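Local coordinates for probable ABC transporter extracellular-binding protein YckB (Bacillus subtilis, PDB 2IEE), which probably serves as the extracellular solute-binding component of an ABC transport system, at residues Q164-V169 / A189-L194; T30-S35 / Q184-A189; K128-K133 / T174-N179; V51-E56 / T238-Q243; M70-M75 / N89-T94. One frame throughout, in Å; residues are numbered along the deposited sequence.

The five contacts sample both lobes of a bilobed solute-binding protein. Interactions 4 and 5 belong to the lobe built round the parallel sheet of strands 64-69, 22-27 and 86-87, their centres about 19 Å apart. Interactions 1 and 3, with centres about 16 Å apart, lie in the lobe of the mixed sheet, where helix 162-171, strand 176-180 and helix 181-190 follow one another in the chain. Interaction 2 bridges the lobes: its helix 181-190 is shared with interaction 1, and its loop 30-35 touches segments of interactions 4 and 5. Interaction 4 closes a long loop of chain that encloses interactions 1, 3 and 5, which reflects a first lobe completed by C-terminal helices.

Interaction 1 (Q164-V169 / A189-L194); sequences QYLKDV and AAFPDL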
# COMPACT_ATOMS: atom_id res chain seq x y z
N GLN A 164 17.90 -2.51 10.13
CA GLN A 164 19.10 -3.19 9.67
C GLN A 164 19.33 -2.95 8.18
O GLN A 164 20.43 -2.61 7.76
CB GLN A 164 18.99 -4.69 9.95
CG GLN A 164 20.27 -5.45 9.68
CD GLN A 164 21.44 -4.88 10.46
OE1 GLN A 164 21.44 -4.87 11.69
NE2 GLN A 164 22.45 -4.39 9.75
N TYR A 165 18.28 -3.13 7.39
CA TYR A 165 18.37 -2.91 5.95
C TYR A 165 18.88 -1.50 5.65
O TYR A 165 19.78 -1.31 4.85
CB TYR A 165 17.00 -3.08 5.30
CG TYR A 165 16.53 -4.51 5.14
CD1 TYR A 165 17.20 -5.40 4.31
CD2 TYR A 165 15.37 -4.96 5.78
CE1 TYR A 165 16.73 -6.69 4.11
CE2 TYR A 165 14.90 -6.25 5.59
CZ TYR A 165 15.58 -7.11 4.75
OH TYR A 165 15.10 -8.38 4.53
N LEU A 166 18.29 -0.52 6.32
CA LEU A 166 18.66 0.88 6.10
C LEU A 166 20.10 1.20 6.49
O LEU A 166 20.80 1.90 5.77
CB LEU A 166 17.68 1.79 6.86
CG LEU A 166 16.21 1.63 6.44
CD1 LEU A 166 15.32 2.35 7.45
CD2 LEU A 166 15.99 2.20 5.04
N LYS A 167 20.56 0.67 7.63
CA LYS A 167 21.92 0.93 8.08
C LYS A 167 22.98 0.33 7.16
O LYS A 167 24.06 0.89 7.00
CB LYS A 167 22.14 0.42 9.50
CG LYS A 167 21.34 1.17 10.54
CD LYS A 167 21.82 0.85 11.95
CE LYS A 167 20.92 1.51 12.99
NZ LYS A 167 20.79 2.99 12.78
N ASP A 168 22.66 -0.81 6.55
CA ASP A 168 23.60 -1.46 5.64
C ASP A 168 23.76 -0.63 4.38
O ASP A 168 24.81 -0.67 3.73
CB ASP A 168 23.11 -2.88 5.29
CG ASP A 168 23.13 -3.81 6.49
OD1 ASP A 168 24.02 -3.65 7.36
OD2 ASP A 168 22.27 -4.71 6.57
N VAL A 169 22.72 0.12 4.03
CA VAL A 169 22.81 0.98 2.86
C VAL A 169 23.74 2.12 3.27
O VAL A 169 24.71 2.43 2.58
CB VAL A 169 21.45 1.58 2.47
CG1 VAL A 169 21.65 2.67 1.42
CG2 VAL A 169 20.54 0.50 1.94
N ALA A 189 11.81 9.37 7.59
CA ALA A 189 11.27 10.08 8.74
C ALA A 189 11.66 9.41 10.05
O ALA A 189 11.87 10.07 11.06
CB ALA A 189 9.76 10.18 8.64
N ALA A 190 11.76 8.08 10.02
CA ALA A 190 12.11 7.34 11.22
C ALA A 190 13.59 7.47 11.59
O ALA A 190 13.94 7.55 12.76
CB ALA A 190 11.74 5.88 11.05
N PHE A 191 14.45 7.49 10.58
CA PHE A 191 15.89 7.61 10.82
C PHE A 191 16.47 8.79 10.05
O PHE A 191 17.27 8.61 9.13
CB PHE A 191 16.60 6.32 10.38
CG PHE A 191 15.99 5.07 10.95
CD1 PHE A 191 14.89 4.48 10.34
CD2 PHE A 191 16.51 4.50 12.11
CE1 PHE A 191 14.31 3.32 10.88
CE2 PHE A 191 15.95 3.35 12.65
CZ PHE A 191 14.85 2.76 12.04
N PRO A 192 16.09 10.02 10.45
CA PRO A 192 16.54 11.26 9.81
C PRO A 192 18.04 11.57 9.88
O PRO A 192 18.52 12.47 9.19
CB PRO A 192 15.70 12.32 10.50
CG PRO A 192 15.57 11.78 11.90
CD PRO A 192 15.29 10.31 11.66
N ASP A 193 18.77 10.82 10.70
CA ASP A 193 20.20 11.04 10.86
C ASP A 193 21.05 10.02 10.11
O ASP A 193 22.28 10.15 10.05
CB ASP A 193 20.55 10.97 12.35
CG ASP A 193 20.21 9.61 12.95
OD1 ASP A 193 19.14 9.06 12.62
OD2 ASP A 193 21.02 9.11 13.76
N LEU A 194 20.41 9.01 9.54
CA LEU A 194 21.10 7.95 8.82
C LEU A 194 21.51 8.40 7.43
O LEU A 194 20.85 9.26 6.84
CB LEU A 194 20.20 6.72 8.74
CG LEU A 194 20.79 5.33 8.96
CD1 LEU A 194 21.70 5.32 10.19
CD2 LEU A 194 19.65 4.34 9.13
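Leu194 sets its two methyl groups against Leu166 and Lys167, while Phe191 receives the tip of Leu166. The CD1 methyl of Leu166 approaches the phenyl ring obliquely, 3.6 Å from Phe191 CD1, the two side chains crossing at about a right angle. Lower on the same leucine, Leu166 CB lies 3.9 Å from Leu194 CD2. Lys167 also crosses Leu194 at about a right angle: its CG is 3.9 Å from Leu194 CD2, and a bend at the last torsion (chi4 -55°) brings NZ to 3.6 Å from Leu194 CD1, a contact with carbon and not a polar bond. With an alanine here in place of Lys167, CG and the rest of the chain are gone, and the methyls of Leu194 would probably lose their cover on that side. Phe191 and Leu194 are brought together by a type I turn, in which Leu194 N donates to Phe191 O over 3.2 Å. Farther out, Ile196 lies against Leu166, Glu163 against Phe191 and Ala170 against Leu194. The contact thus packs helix 162-171 against the turn that follows helix 181-190, joining two consecutive helices of the mixed-sheet lobe of a family 3 solute-binding protein.

Interaction 2 (T30-S35 / Q184-A189); sequences TLYPTS and QTLALA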
# COMPACT_ATOMS: atom_id res chain seq x y z
N THR A 30 -1.34 -7.12 8.25
CA THR A 30 0.11 -7.31 8.24
C THR A 30 0.80 -6.34 7.28
O THR A 30 1.91 -6.60 6.83
CB THR A 30 0.49 -8.75 7.83
OG1 THR A 30 -0.01 -9.03 6.51
CG2 THR A 30 -0.10 -9.77 8.80
N LEU A 31 0.14 -5.22 6.98
CA LEU A 31 0.68 -4.22 6.06
C LEU A 31 0.75 -2.82 6.66
O LEU A 31 -0.06 -1.95 6.32
CB LEU A 31 -0.17 -4.17 4.78
CG LEU A 31 -0.30 -5.46 3.96
CD1 LEU A 31 -1.29 -5.24 2.82
CD2 LEU A 31 1.06 -5.87 3.42
N TYR A 32 1.71 -2.59 7.54
CA TYR A 32 1.87 -1.27 8.15
C TYR A 32 2.21 -0.30 7.01
O TYR A 32 2.99 -0.63 6.13
CB TYR A 32 3.00 -1.31 9.17
CG TYR A 32 3.34 0.04 9.74
CD1 TYR A 32 2.54 0.64 10.71
CD2 TYR A 32 4.46 0.74 9.29
CE1 TYR A 32 2.84 1.91 11.22
CE2 TYR A 32 4.78 1.99 9.79
CZ TYR A 32 3.97 2.57 10.75
OH TYR A 32 4.27 3.83 11.21
N PRO A 33 1.64 0.91 7.03
CA PRO A 33 0.69 1.50 7.98
C PRO A 33 -0.74 1.58 7.43
O PRO A 33 -1.49 2.49 7.78
CB PRO A 33 1.27 2.88 8.18
CG PRO A 33 1.60 3.25 6.74
CD PRO A 33 2.22 1.97 6.18
N THR A 34 -1.12 0.64 6.57
CA THR A 34 -2.46 0.70 5.99
C THR A 34 -3.44 -0.30 6.60
O THR A 34 -4.65 -0.07 6.61
CB THR A 34 -2.39 0.51 4.46
OG1 THR A 34 -3.59 1.01 3.87
CG2 THR A 34 -2.23 -0.97 4.11
N SER A 35 -2.92 -1.41 7.09
CA SER A 35 -3.74 -2.44 7.73
C SER A 35 -2.83 -3.21 8.69
O SER A 35 -2.08 -4.09 8.27
CB SER A 35 -4.33 -3.39 6.69
OG SER A 35 -5.08 -4.42 7.33
N GLN A 184 8.85 4.25 1.92
CA GLN A 184 10.23 4.71 2.05
C GLN A 184 10.32 6.09 2.69
O GLN A 184 11.31 6.39 3.35
CB GLN A 184 10.95 4.67 0.69
CG GLN A 184 10.95 3.27 0.07
CD GLN A 184 12.10 3.02 -0.90
OE1 GLN A 184 12.29 3.77 -1.86
NE2 GLN A 184 12.85 1.96 -0.66
N THR A 185 9.31 6.94 2.51
CA THR A 185 9.36 8.27 3.12
C THR A 185 9.28 8.08 4.64
O THR A 185 9.83 8.87 5.41
CB THR A 185 8.18 9.16 2.70
OG1 THR A 185 6.96 8.59 3.18
CG2 THR A 185 8.13 9.30 1.19
N LEU A 186 8.58 7.04 5.06
CA LEU A 186 8.45 6.76 6.48
C LEU A 186 9.79 6.29 7.01
O LEU A 186 10.13 6.55 8.16
CB LEU A 186 7.37 5.71 6.73
CG LEU A 186 5.96 6.22 6.45
CD1 LEU A 186 4.94 5.12 6.70
CD2 LEU A 186 5.67 7.42 7.35
N ALA A 187 10.55 5.59 6.17
CA ALA A 187 11.87 5.09 6.55
C ALA A 187 12.76 6.28 6.88
O ALA A 187 13.43 6.30 7.92
CB ALA A 187 12.47 4.28 5.41
N LEU A 188 12.78 7.27 5.99
CA LEU A 188 13.58 8.48 6.17
C LEU A 188 13.12 9.24 7.42
O LEU A 188 13.95 9.70 8.21
CB LEU A 188 13.45 9.39 4.95
CG LEU A 188 14.38 9.16 3.74
CD1 LEU A 188 14.50 7.69 3.42
CD2 LEU A 188 13.81 9.91 2.55
N ALA A 189 11.81 9.37 7.59
CA ALA A 189 11.27 10.08 8.74
C ALA A 189 11.66 9.41 10.05
O ALA A 189 11.87 10.07 11.06
CB ALA A 189 9.76 10.18 8.64
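Pro33, preceded by a cis peptide bond, and Leu186, on helix 181-190, are the closest pair of backbone positions, with CA atoms 9.5 Å apart, so that only side chains bridge the two segments. They reach toward each other tip to tip: Leu186 CD1 lies 3.8 Å from Pro33 CG and slightly farther from CD of the same ring. The leucine gets there with its CG turned beside the backbone N (chi1 -70°). Tyr32 adds a looser neighbour at one side, its CE2 4.4 Å from Leu186 CD1 in an oblique approach. Pro33 CB sits 3.5 Å above the centre of the Tyr32 ring, a CH-pi type of approach between neighbours in sequence, and Tyr36 meets Tyr32 edge-to-face. The loop is folded tightly, for Leu31 O accepts from both Thr34 N and Ser35 N, and Leu31 N donates back to Ser35 O over 2.8 Å; the doubled pairing fits classic beta bulges. Thr34 is tied to the start of helix 49-60 through Glu50 N. Small and entirely apolar, the contact lies where the two lobes face each other, as expected of the bilobed periplasmic-binding-protein fold, in which relatives take up solute between the lobes.

Interaction 3 (K128-K133 / T174-N179); sequences KDLKGK and TDVILN
Lys133 lays the carbon part of its side chain across Asp175, the two crossing at about a right angle. Its backbone already takes part, Lys133 CA being 3.7 Å from Asp175 OD2. At the next atom out, Lys133 CB is 3.9 Å from that same OD2 and also faces Asp175 CB. The chain then bends at its second torsion (chi2 -70°), which folds CD back over the carboxylate, 3.8 Å from Asp175 OD2. Beyond CD it runs extended, and Lys133 NZ ends 5.2 Å from Asp175 OD1, too far for a salt bridge; the ammonium group instead donates to Ser122 O. The carboxylate likewise finds its partners outside the pair: OD2 accepts from Lys134 N, and OD1 forms a salt bridge with Arg117.

Next to this crossing lies a wholly apolar contact. Leu130 and Leu178 meet tip to tip, their CD2 methyls 4.0 Å apart, and Leu130 CD1 comes within 4.3 Å of Val176 CG1. A type II turn from Leu130 to Lys133, closed by a 2.9 Å hydrogen bond from Lys133 N to Leu130 O, holds Leu130 and Lys133 so that both reach segment 174-179; Gly132 occupies its positive-phi position. The turn leads into strand 134-136, which pairs in parallel with strand 176-180 in the mixed sheet. Because Asp175 is buried yet gripped by a backbone N-H and a guanidinium group, its charge is probably well compensated without Lys133, whose part here is to cover the carboxylate with methylenes.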
# COMPACT_ATOMS: atom_id res chain seq x y z
N LYS A 128 19.02 2.01 -14.83
CA LYS A 128 20.07 1.28 -15.52
C LYS A 128 21.32 1.10 -14.67
O LYS A 128 22.04 0.12 -14.83
CB LYS A 128 20.44 2.01 -16.82
CG LYS A 128 21.66 1.45 -17.53
CD LYS A 128 21.91 2.17 -18.86
CE LYS A 128 23.24 1.76 -19.48
NZ LYS A 128 24.38 2.11 -18.58
N ASP A 129 21.59 2.04 -13.76
CA ASP A 129 22.78 1.96 -12.91
C ASP A 129 22.67 0.93 -11.78
O ASP A 129 23.61 0.73 -11.01
CB ASP A 129 23.12 3.33 -12.32
CG ASP A 129 23.50 4.35 -13.38
OD1 ASP A 129 24.18 3.99 -14.37
OD2 ASP A 129 23.13 5.54 -13.22
N LEU A 130 21.52 0.28 -11.69
CA LEU A 130 21.30 -0.74 -10.68
C LEU A 130 22.15 -1.96 -11.03
O LEU A 130 22.39 -2.84 -10.19
CB LEU A 130 19.83 -1.14 -10.64
CG LEU A 130 19.02 -0.81 -9.39
CD1 LEU A 130 19.22 0.63 -8.97
CD2 LEU A 130 17.56 -1.09 -9.68
N LYS A 131 22.62 -2.02 -12.27
CA LYS A 131 23.44 -3.13 -12.74
C LYS A 131 24.69 -3.33 -11.88
O LYS A 131 25.54 -2.44 -11.80
CB LYS A 131 23.84 -2.91 -14.20
CG LYS A 131 24.68 -4.02 -14.80
CD LYS A 131 24.95 -3.78 -16.28
CE LYS A 131 25.90 -4.83 -16.85
NZ LYS A 131 27.24 -4.79 -16.19
N GLY A 132 24.79 -4.49 -11.25
CA GLY A 132 25.94 -4.78 -10.42
C GLY A 132 25.85 -4.25 -8.99
O GLY A 132 26.74 -4.50 -8.18
N LYS A 133 24.78 -3.54 -8.68
CA LYS A 133 24.61 -3.01 -7.34
C LYS A 133 24.01 -4.04 -6.40
O LYS A 133 23.39 -5.00 -6.84
CB LYS A 133 23.70 -1.78 -7.37
CG LYS A 133 24.25 -0.63 -8.18
CD LYS A 133 25.45 0.02 -7.51
CE LYS A 133 25.96 1.18 -8.35
NZ LYS A 133 27.06 1.91 -7.68
N THR A 174 25.41 -2.55 1.58
CA THR A 174 24.49 -2.77 0.47
C THR A 174 24.40 -1.43 -0.25
O THR A 174 24.94 -0.43 0.24
CB THR A 174 23.08 -3.20 0.92
OG1 THR A 174 22.58 -2.26 1.88
CG2 THR A 174 23.11 -4.62 1.50
N ASP A 175 23.72 -1.39 -1.39
CA ASP A 175 23.63 -0.14 -2.14
C ASP A 175 22.26 0.48 -2.31
O ASP A 175 22.12 1.71 -2.27
CB ASP A 175 24.20 -0.35 -3.54
CG ASP A 175 25.63 -0.78 -3.53
OD1 ASP A 175 26.45 -0.08 -2.89
OD2 ASP A 175 25.95 -1.81 -4.16
N VAL A 176 21.25 -0.35 -2.50
CA VAL A 176 19.93 0.18 -2.76
C VAL A 176 18.80 -0.71 -2.26
O VAL A 176 18.95 -1.93 -2.15
CB VAL A 176 19.78 0.39 -4.28
CG1 VAL A 176 19.92 -0.95 -4.98
CG2 VAL A 176 18.45 1.05 -4.62
N ILE A 177 17.67 -0.07 -1.94
CA ILE A 177 16.47 -0.76 -1.49
C ILE A 177 15.34 -0.25 -2.37
O ILE A 177 15.12 0.96 -2.46
CB ILE A 177 16.07 -0.42 -0.04
CG1 ILE A 177 17.21 -0.73 0.92
CG2 ILE A 177 14.82 -1.23 0.36
CD1 ILE A 177 17.60 -2.17 0.92
N LEU A 178 14.64 -1.17 -3.03
CA LEU A 178 13.52 -0.80 -3.89
C LEU A 178 12.21 -1.09 -3.14
O LEU A 178 12.02 -2.20 -2.65
CB LEU A 178 13.56 -1.62 -5.18
CG LEU A 178 13.99 -0.91 -6.48
CD1 LEU A 178 15.18 -0.01 -6.22
CD2 LEU A 178 14.29 -1.95 -7.55
N ASN A 179 11.33 -0.10 -3.05
CA ASN A 179 10.06 -0.30 -2.35
C ASN A 179 9.10 0.82 -2.72
O ASN A 179 9.44 1.71 -3.50
CB ASN A 179 10.30 -0.32 -0.83
CG ASN A 179 9.20 -1.05 -0.07
OD1 ASN A 179 8.19 -1.46 -0.65
ND2 ASN A 179 9.39 -1.22 1.23

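Interaction 4 (V51-E56 / T238-Q243); sequences VEVVRE and TKLSKQ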
# COMPACT_ATOMS: atom_id res chain seq x y z
N VAL A 51 -7.86 0.63 6.48
CA VAL A 51 -8.84 0.12 7.43
C VAL A 51 -9.72 1.26 7.93
O VAL A 51 -10.95 1.14 7.96
CB VAL A 51 -8.12 -0.56 8.63
CG1 VAL A 51 -9.09 -0.80 9.77
CG2 VAL A 51 -7.51 -1.87 8.18
N GLU A 52 -9.10 2.38 8.29
CA GLU A 52 -9.86 3.52 8.79
C GLU A 52 -10.70 4.16 7.69
O GLU A 52 -11.80 4.64 7.96
CB GLU A 52 -8.92 4.57 9.42
CG GLU A 52 -8.15 4.09 10.65
CD GLU A 52 -9.05 3.50 11.73
OE1 GLU A 52 -10.19 3.98 11.91
OE2 GLU A 52 -8.61 2.55 12.43
N VAL A 53 -10.20 4.16 6.46
CA VAL A 53 -10.94 4.73 5.35
C VAL A 53 -12.24 3.95 5.15
O VAL A 53 -13.30 4.53 4.96
CB VAL A 53 -10.12 4.69 4.03
CG1 VAL A 53 -11.02 5.03 2.85
CG2 VAL A 53 -8.96 5.68 4.11
N VAL A 54 -12.14 2.63 5.19
CA VAL A 54 -13.30 1.77 5.02
C VAL A 54 -14.26 1.94 6.20
O VAL A 54 -15.47 2.11 6.03
CB VAL A 54 -12.88 0.29 4.93
CG1 VAL A 54 -14.10 -0.61 4.92
CG2 VAL A 54 -12.05 0.06 3.68
N ARG A 55 -13.70 1.91 7.41
CA ARG A 55 -14.48 2.05 8.63
C ARG A 55 -15.35 3.30 8.58
O ARG A 55 -16.56 3.24 8.81
CB ARG A 55 -13.53 2.08 9.84
CG ARG A 55 -14.17 2.28 11.21
CD ARG A 55 -13.12 2.11 12.33
NE ARG A 55 -12.87 0.70 12.63
CZ ARG A 55 -11.68 0.19 12.93
NH1 ARG A 55 -10.60 0.95 12.97
NH2 ARG A 55 -11.58 -1.10 13.22
N GLU A 56 -14.73 4.43 8.26
CA GLU A 56 -15.42 5.71 8.18
C GLU A 56 -16.42 5.74 7.02
O GLU A 56 -17.53 6.27 7.16
CB GLU A 56 -14.40 6.84 8.02
CG GLU A 56 -14.97 8.25 7.99
CD GLU A 56 -15.69 8.61 9.28
OE1 GLU A 56 -15.29 8.09 10.35
OE2 GLU A 56 -16.63 9.43 9.24
N THR A 238 -7.69 12.92 3.16
CA THR A 238 -6.40 13.56 3.38
C THR A 238 -6.04 13.52 4.86
O THR A 238 -4.90 13.27 5.23
CB THR A 238 -6.41 15.03 2.90
OG1 THR A 238 -6.63 15.06 1.49
CG2 THR A 238 -5.07 15.71 3.20
N LYS A 239 -7.04 13.73 5.71
CA LYS A 239 -6.84 13.72 7.16
C LYS A 239 -6.33 12.36 7.64
O LYS A 239 -5.36 12.28 8.40
CB LYS A 239 -8.15 14.06 7.88
CG LYS A 239 -8.04 14.10 9.40
CD LYS A 239 -9.29 14.74 9.99
CE LYS A 239 -9.15 14.96 11.49
NZ LYS A 239 -10.29 15.74 12.04
N LEU A 240 -6.97 11.29 7.18
CA LEU A 240 -6.56 9.95 7.57
C LEU A 240 -5.17 9.62 7.01
O LEU A 240 -4.36 8.98 7.67
CB LEU A 240 -7.59 8.92 7.08
CG LEU A 240 -8.92 8.90 7.84
CD1 LEU A 240 -9.92 8.04 7.10
CD2 LEU A 240 -8.69 8.37 9.26
N SER A 241 -4.92 10.07 5.78
CA SER A 241 -3.63 9.83 5.13
C SER A 241 -2.48 10.45 5.90
O SER A 241 -1.47 9.80 6.17
CB SER A 241 -3.65 10.41 3.71
OG SER A 241 -2.37 10.31 3.12
N LYS A 242 -2.63 11.72 6.25
CA LYS A 242 -1.60 12.45 6.97
C LYS A 242 -1.30 11.80 8.31
O LYS A 242 -0.16 11.81 8.77
CB LYS A 242 -2.02 13.91 7.15
CG LYS A 242 -2.13 14.67 5.83
CD LYS A 242 -2.63 16.10 6.02
CE LYS A 242 -1.76 16.86 7.01
NZ LYS A 242 -2.08 18.32 6.96
N GLN A 243 -2.32 11.21 8.91
CA GLN A 243 -2.17 10.54 10.18
C GLN A 243 -1.31 9.28 10.08
O GLN A 243 -0.47 9.02 10.93
CB GLN A 243 -3.54 10.16 10.75
CG GLN A 243 -3.46 9.20 11.93
CD GLN A 243 -4.82 8.84 12.51
OE1 GLN A 243 -4.90 8.11 13.50
NE2 GLN A 243 -5.88 9.34 11.89
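Glu52 and Val53 receive Leu240 where helix 49-60 packs against helix 236-244, a helix-helix contact in the lobe of the three-stranded parallel sheet of this bilobed solute-binding protein. The two helices are far apart in sequence, so the C-terminal part of the chain returns here to cover the first lobe. Their nearest backbone positions are Val53 and Leu240, with CA atoms 7.2 Å apart.

Along the first helix, Glu52 comes first and divides its side chain between two tasks. Its CB touches the leucine, 3.8 Å from Leu240 CD2. A bend at the second torsion (chi2 -53°) then turns the carboxylate away from helix 236-244, to where Arg55, almost a turn later, can reach it. Val53 follows, crossing Leu240 obliquely; its CG2, the branch beside the backbone N, is the one that meets the leucine, while Leu228 of helix 218-234 lies against the same valine. Two residues on, Arg55 takes up the carboxylate: Arg55 NH1 and Glu52 OE2 form a salt bridge of 2.6 Å, and Glu52 OE1 lies at the guanidinium edge, in its plane. Glu52 OE2 also bonds to Thr47, so that this oxygen has two partners, one before and one after Glu52 in sequence. Glu56, a turn after Glu52, points toward the second helix but stops short of it; its carboxylate pairs with Arg60, and its side chain shares Met231 as a neighbour with Leu240. The fork of Leu240 thus divides between two neighbouring residues: CD2 turns to Glu52, whereas Leu240 CD1 lies 3.9 Å from both Val53 CA and Val53 CG2.

Interaction 5 (M70-M75 / N89-T94); sequences MGIDGM and NDIDVT
Asn89 is met by Ile72 from one direction and by Met75 from another, the isoleucine crossing it at a slant and the methionine at about a right angle. The two loops flank a beta-alpha-beta crossover: segment 70-75 leads from strand 64-69 into helix 75-81, and segment 89-94 follows the parallel strand 86-87, with strand 22-27 lying between the two strands. Met75, present as selenomethionine, stretches out through its first two torsions (chi1 -166°) and bends at the third, which lays the selenium beside the base of the asparagine, Met75 SE 3.6 Å from Asn89 CB. Its CE then turns to the amide end, as Ile72 CD1 also does, 4.2 Å from Asn89 CG. Replacing Asn89 by an alanine here removes the amide that these two chain ends touch, and Ile72 CD1 and Met75 CE would probably be left with a gap and freer to turn. A hydrogen bond of 3.3 Å from Met75 N to Ile72 O draws the two hydrophobic residues together, with Gly74 at the N-cap between them. Leu31 also touches Asn89, and Ala26 of strand 22-27 touches Met75. Ile72 reaches further along the second loop, its CD1 resting 4.3 Å from Ile91 CG1.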
# COMPACT_ATOMS: atom_id res chain seq x y z
N MSE A 70 -7.29 -12.33 7.26
CA MSE A 70 -6.86 -13.52 6.54
C MSE A 70 -5.73 -13.17 5.57
O MSE A 70 -5.50 -12.00 5.28
CB MSE A 70 -8.04 -14.11 5.76
CG MSE A 70 -8.63 -13.15 4.73
SE MSE A 70 -10.10 -13.88 3.70
CE MSE A 70 -11.51 -13.61 4.99
N GLY A 71 -5.04 -14.19 5.08
CA GLY A 71 -3.95 -13.95 4.14
C GLY A 71 -4.49 -13.41 2.83
O GLY A 71 -5.68 -13.53 2.54
N ILE A 72 -3.61 -12.80 2.04
CA ILE A 72 -4.02 -12.23 0.76
C ILE A 72 -4.57 -13.34 -0.14
O ILE A 72 -5.46 -13.11 -0.96
CB ILE A 72 -2.83 -11.54 0.05
CG1 ILE A 72 -3.31 -10.85 -1.23
CG2 ILE A 72 -1.76 -12.56 -0.28
CD1 ILE A 72 -4.23 -9.67 -0.99
N ASP A 73 -4.04 -14.55 0.04
CA ASP A 73 -4.48 -15.69 -0.75
C ASP A 73 -5.88 -16.13 -0.35
O ASP A 73 -6.18 -16.26 0.84
CB ASP A 73 -3.50 -16.86 -0.57
CG ASP A 73 -3.91 -18.09 -1.36
OD1 ASP A 73 -4.08 -17.97 -2.60
OD2 ASP A 73 -4.07 -19.16 -0.74
N GLY A 74 -6.73 -16.37 -1.34
CA GLY A 74 -8.09 -16.80 -1.06
C GLY A 74 -9.01 -15.65 -0.67
O GLY A 74 -10.21 -15.84 -0.51
N MSE A 75 -8.43 -14.47 -0.52
CA MSE A 75 -9.19 -13.29 -0.15
C MSE A 75 -10.18 -12.95 -1.26
O MSE A 75 -11.37 -12.77 -1.02
CB MSE A 75 -8.24 -12.12 0.11
CG MSE A 75 -8.87 -10.94 0.83
SE MSE A 75 -7.53 -9.61 1.30
CE MSE A 75 -6.89 -10.39 2.95
N ASN A 89 -7.08 -4.59 1.08
CA ASN A 89 -5.74 -5.00 1.44
C ASN A 89 -4.69 -4.50 0.46
O ASN A 89 -3.94 -5.29 -0.10
CB ASN A 89 -5.69 -6.54 1.50
CG ASN A 89 -4.49 -7.05 2.28
OD1 ASN A 89 -3.87 -8.04 1.89
ND2 ASN A 89 -4.16 -6.39 3.39
N ASP A 90 -4.65 -3.19 0.25
CA ASP A 90 -3.67 -2.59 -0.64
C ASP A 90 -3.65 -3.28 -2.01
O ASP A 90 -2.60 -3.48 -2.61
CB ASP A 90 -2.29 -2.70 0.03
CG ASP A 90 -1.32 -1.64 -0.44
OD1 ASP A 90 -1.69 -0.44 -0.42
OD2 ASP A 90 -0.18 -2.00 -0.81
N ILE A 91 -4.83 -3.64 -2.51
CA ILE A 91 -4.94 -4.32 -3.79
C ILE A 91 -4.97 -3.34 -4.96
O ILE A 91 -5.83 -2.46 -5.03
CB ILE A 91 -6.20 -5.19 -3.82
CG1 ILE A 91 -6.18 -6.14 -2.61
CG2 ILE A 91 -6.26 -5.99 -5.11
CD1 ILE A 91 -7.45 -6.93 -2.42
N ASP A 92 -4.02 -3.50 -5.88
CA ASP A 92 -3.93 -2.60 -7.02
C ASP A 92 -5.10 -2.76 -7.98
O ASP A 92 -5.66 -3.85 -8.13
CB ASP A 92 -2.63 -2.82 -7.81
CG ASP A 92 -1.38 -2.64 -6.96
OD1 ASP A 92 -1.36 -1.74 -6.10
OD2 ASP A 92 -0.41 -3.40 -7.16
N VAL A 93 -5.47 -1.66 -8.61
CA VAL A 93 -6.53 -1.68 -9.60
C VAL A 93 -5.80 -2.05 -10.88
O VAL A 93 -4.83 -1.40 -11.24
CB VAL A 93 -7.16 -0.29 -9.79
CG1 VAL A 93 -8.24 -0.36 -10.86
CG2 VAL A 93 -7.73 0.22 -8.48
N THR A 94 -6.23 -3.13 -11.53
CA THR A 94 -5.62 -3.55 -12.79
C THR A 94 -6.75 -3.91 -13.74
O THR A 94 -7.84 -4.28 -13.30
CB THR A 94 -4.72 -4.78 -12.62
OG1 THR A 94 -5.53 -5.93 -12.33
CG2 THR A 94 -3.71 -4.57 -11.49